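Long-range contact in protein PES4 (Saccharomyces cerevisiae S288C, PDB 6EZ7), which probably binds RNA, including the 3'-untranslated regions of mRNAs and poly(A) or poly(U) tracts, here represented by its third RNA recognition motif: residues A[4-9]-A[69-74]. Numbering follows the deposited sequence.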
loop_
_atom_site.group_PDB
_atom_site.type_symbol
_atom_site.label_atom_id
_atom_site.label_comp_id
_atom_site.label_asym_id
_atom_site.label_seq_id
_atom_site.Cartn_x
_atom_site.Cartn_y
_atom_site.Cartn_z
ATOM N N ILE A 4 -5.043 1.991 -1.987
ATOM C CA ILE A 4 -4.843 0.958 -0.981
ATOM C C ILE A 4 -4.039 1.482 0.200
ATOM O O ILE A 4 -3.329 2.486 0.093
ATOM C CB ILE A 4 -4.123 -0.276 -1.568
ATOM C CG1 ILE A 4 -2.743 0.116 -2.102
ATOM C CG2 ILE A 4 -4.971 -0.921 -2.652
ATOM C CD1 ILE A 4 -1.931 -1.058 -2.625
ATOM N N PHE A 5 -4.173 0.811 1.335
ATOM C CA PHE A 5 -3.291 1.055 2.466
ATOM C C PHE A 5 -2.318 -0.102 2.583
ATOM O O PHE A 5 -2.690 -1.257 2.383
ATOM C CB PHE A 5 -4.077 1.213 3.770
ATOM C CG PHE A 5 -4.721 2.558 3.935
ATOM C CD1 PHE A 5 -3.949 3.703 4.020
ATOM C CD2 PHE A 5 -6.098 2.675 4.030
ATOM C CE1 PHE A 5 -4.539 4.944 4.183
ATOM C CE2 PHE A 5 -6.693 3.913 4.194
ATOM C CZ PHE A 5 -5.911 5.047 4.267
ATOM N N ILE A 6 -1.068 0.212 2.891
ATOM C CA ILE A 6 -0.070 -0.814 3.154
ATOM C C ILE A 6 0.460 -0.595 4.554
ATOM O O ILE A 6 1.012 0.463 4.853
ATOM C CB ILE A 6 1.081 -0.764 2.146
ATOM C CG1 ILE A 6 0.529 -0.783 0.720
ATOM C CG2 ILE A 6 2.043 -1.916 2.381
ATOM C CD1 ILE A 6 1.469 -0.187 -0.285
ATOM N N LYS A 7 0.276 -1.584 5.419
ATOM C CA LYS A 7 0.681 -1.439 6.808
ATOM C C LYS A 7 1.619 -2.562 7.216
ATOM O O LYS A 7 1.846 -3.497 6.450
ATOM C CB LYS A 7 -0.546 -1.405 7.720
ATOM C CG LYS A 7 -1.599 -0.397 7.280
ATOM C CD LYS A 7 -2.689 -0.226 8.320
ATOM C CE LYS A 7 -2.269 0.746 9.406
ATOM N NZ LYS A 7 -3.434 1.167 10.232
ATOM N N ASN A 8 2.158 -2.453 8.429
ATOM C CA ASN A 8 3.169 -3.376 8.938
ATOM C C ASN A 8 4.419 -3.354 8.067
ATOM O O ASN A 8 5.036 -4.387 7.807
ATOM C CB ASN A 8 2.619 -4.800 9.037
ATOM C CG ASN A 8 3.448 -5.677 9.949
ATOM O OD1 ASN A 8 4.097 -5.186 10.872
ATOM N ND2 ASN A 8 3.446 -6.981 9.686
ATOM N N LEU A 9 4.790 -2.161 7.617
ATOM C CA LEU A 9 6.006 -1.988 6.840
ATOM C C LEU A 9 7.209 -1.862 7.760
ATOM O O LEU A 9 7.111 -1.269 8.837
ATOM C CB LEU A 9 5.904 -0.756 5.941
ATOM C CG LEU A 9 4.956 -0.830 4.743
ATOM C CD1 LEU A 9 4.699 0.565 4.202
ATOM C CD2 LEU A 9 5.532 -1.725 3.656
ATOM N N LYS A 69 8.594 -8.889 7.589
ATOM C CA LYS A 69 7.305 -8.361 8.023
ATOM C C LYS A 69 6.201 -8.789 7.069
ATOM O O LYS A 69 6.319 -8.606 5.857
ATOM C CB LYS A 69 7.339 -6.831 8.107
ATOM C CG LYS A 69 8.338 -6.260 9.102
ATOM C CD LYS A 69 8.022 -6.692 10.521
ATOM C CE LYS A 69 8.737 -5.807 11.531
ATOM N NZ LYS A 69 10.030 -6.400 11.979
ATOM N N LYS A 70 5.129 -9.351 7.618
ATOM C CA LYS A 70 3.976 -9.731 6.816
ATOM C C LYS A 70 3.130 -8.494 6.541
ATOM O O LYS A 70 2.504 -7.942 7.445
ATOM C CB LYS A 70 3.154 -10.812 7.522
ATOM C CG LYS A 70 2.140 -11.488 6.623
ATOM C CD LYS A 70 1.537 -12.718 7.280
ATOM C CE LYS A 70 0.779 -12.350 8.542
ATOM N NZ LYS A 70 0.017 -13.509 9.081
ATOM N N LEU A 71 3.127 -8.050 5.289
ATOM C CA LEU A 71 2.448 -6.813 4.934
ATOM C C LEU A 71 0.937 -6.938 5.012
ATOM O O LEU A 71 0.366 -7.974 4.673
ATOM C CB LEU A 71 2.851 -6.366 3.528
ATOM C CG LEU A 71 4.319 -5.997 3.342
ATOM C CD1 LEU A 71 4.524 -5.292 2.011
ATOM C CD2 LEU A 71 4.797 -5.131 4.498
ATOM N N LEU A 72 0.297 -5.866 5.468
ATOM C CA LEU A 72 -1.150 -5.767 5.430
ATOM C C LEU A 72 -1.534 -4.816 4.307
ATOM O O LEU A 72 -1.202 -3.632 4.344
ATOM C CB LEU A 72 -1.702 -5.279 6.771
ATOM C CG LEU A 72 -3.198 -4.967 6.829
ATOM C CD1 LEU A 72 -4.037 -6.223 6.602
ATOM C CD2 LEU A 72 -3.548 -4.311 8.157
ATOM N N VAL A 73 -2.206 -5.342 3.291
ATOM C CA VAL A 73 -2.617 -4.521 2.165
ATOM C C VAL A 73 -4.131 -4.546 2.052
ATOM O O VAL A 73 -4.725 -5.582 1.754
ATOM C CB VAL A 73 -1.970 -4.998 0.856
ATOM C CG1 VAL A 73 -2.380 -4.096 -0.299
ATOM C CG2 VAL A 73 -0.456 -5.019 1.006
ATOM N N THR A 74 -4.755 -3.404 2.321
ATOM C CA THR A 74 -6.210 -3.316 2.322
ATOM C C THR A 74 -6.681 -2.159 1.461
ATOM O O THR A 74 -5.921 -1.239 1.181
ATOM C CB THR A 74 -6.765 -3.138 3.746
ATOM O OG1 THR A 74 -6.157 -1.991 4.355
ATOM C CG2 THR A 74 -6.470 -4.360 4.592
HETATM O O HOH W 1 4.845 -9.886 10.761
#
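Phe5 and Lys7 pair with Thr74 and Leu72 in an antiparallel strand contact that joins the first and last long strands of the domain in its sheet. Four backbone hydrogen bonds tie these pairs, among them Phe5 N to Thr74 O and Lys7 N to Leu72 O, both 2.7 Å. Between them lies the non-hydrogen-bonded pair Ile6 and Val73, where the CA of Val73 comes within 3.3 Å of Phe5 O in a CA-H...O contact.

Ile6 and Val73 turn to the helix-covered face, where Ile4 also packs and beta-branched aliphatic residues suit both strand and buried core: Ile4 CD1 meets Val73 CG1 at 3.9 Å, and Phe22 of helix 15-22 packs on all three. Farther along, Leu9 and Leu71 reach back toward each other, their CD2 methyls 3.6 Å apart.

At Asn8 the chain turns a corner with positive phi (61°), which asparagine tolerates well. With CG anti to its N (chi1 -162°), it sends ND2 to Lys70 O at 2.6 Å; this carbonyl lies nearly in the amide plane, although the donor stands above the carbonyl's own plane. An alanine here would probably leave Lys70 O without its side-chain donor where backbone pairing has ended.

On the other face the long Lys7 and exposed Leu72 run side by side at the sheet surface, and the ring of Phe5 meets that of Phe45. Central strand 3-9 thus pairs with strand 69-75, helices on one face and aromatic residues on the other, as in the RRM fold, whose open sheet face is typically the RNA-binding surface.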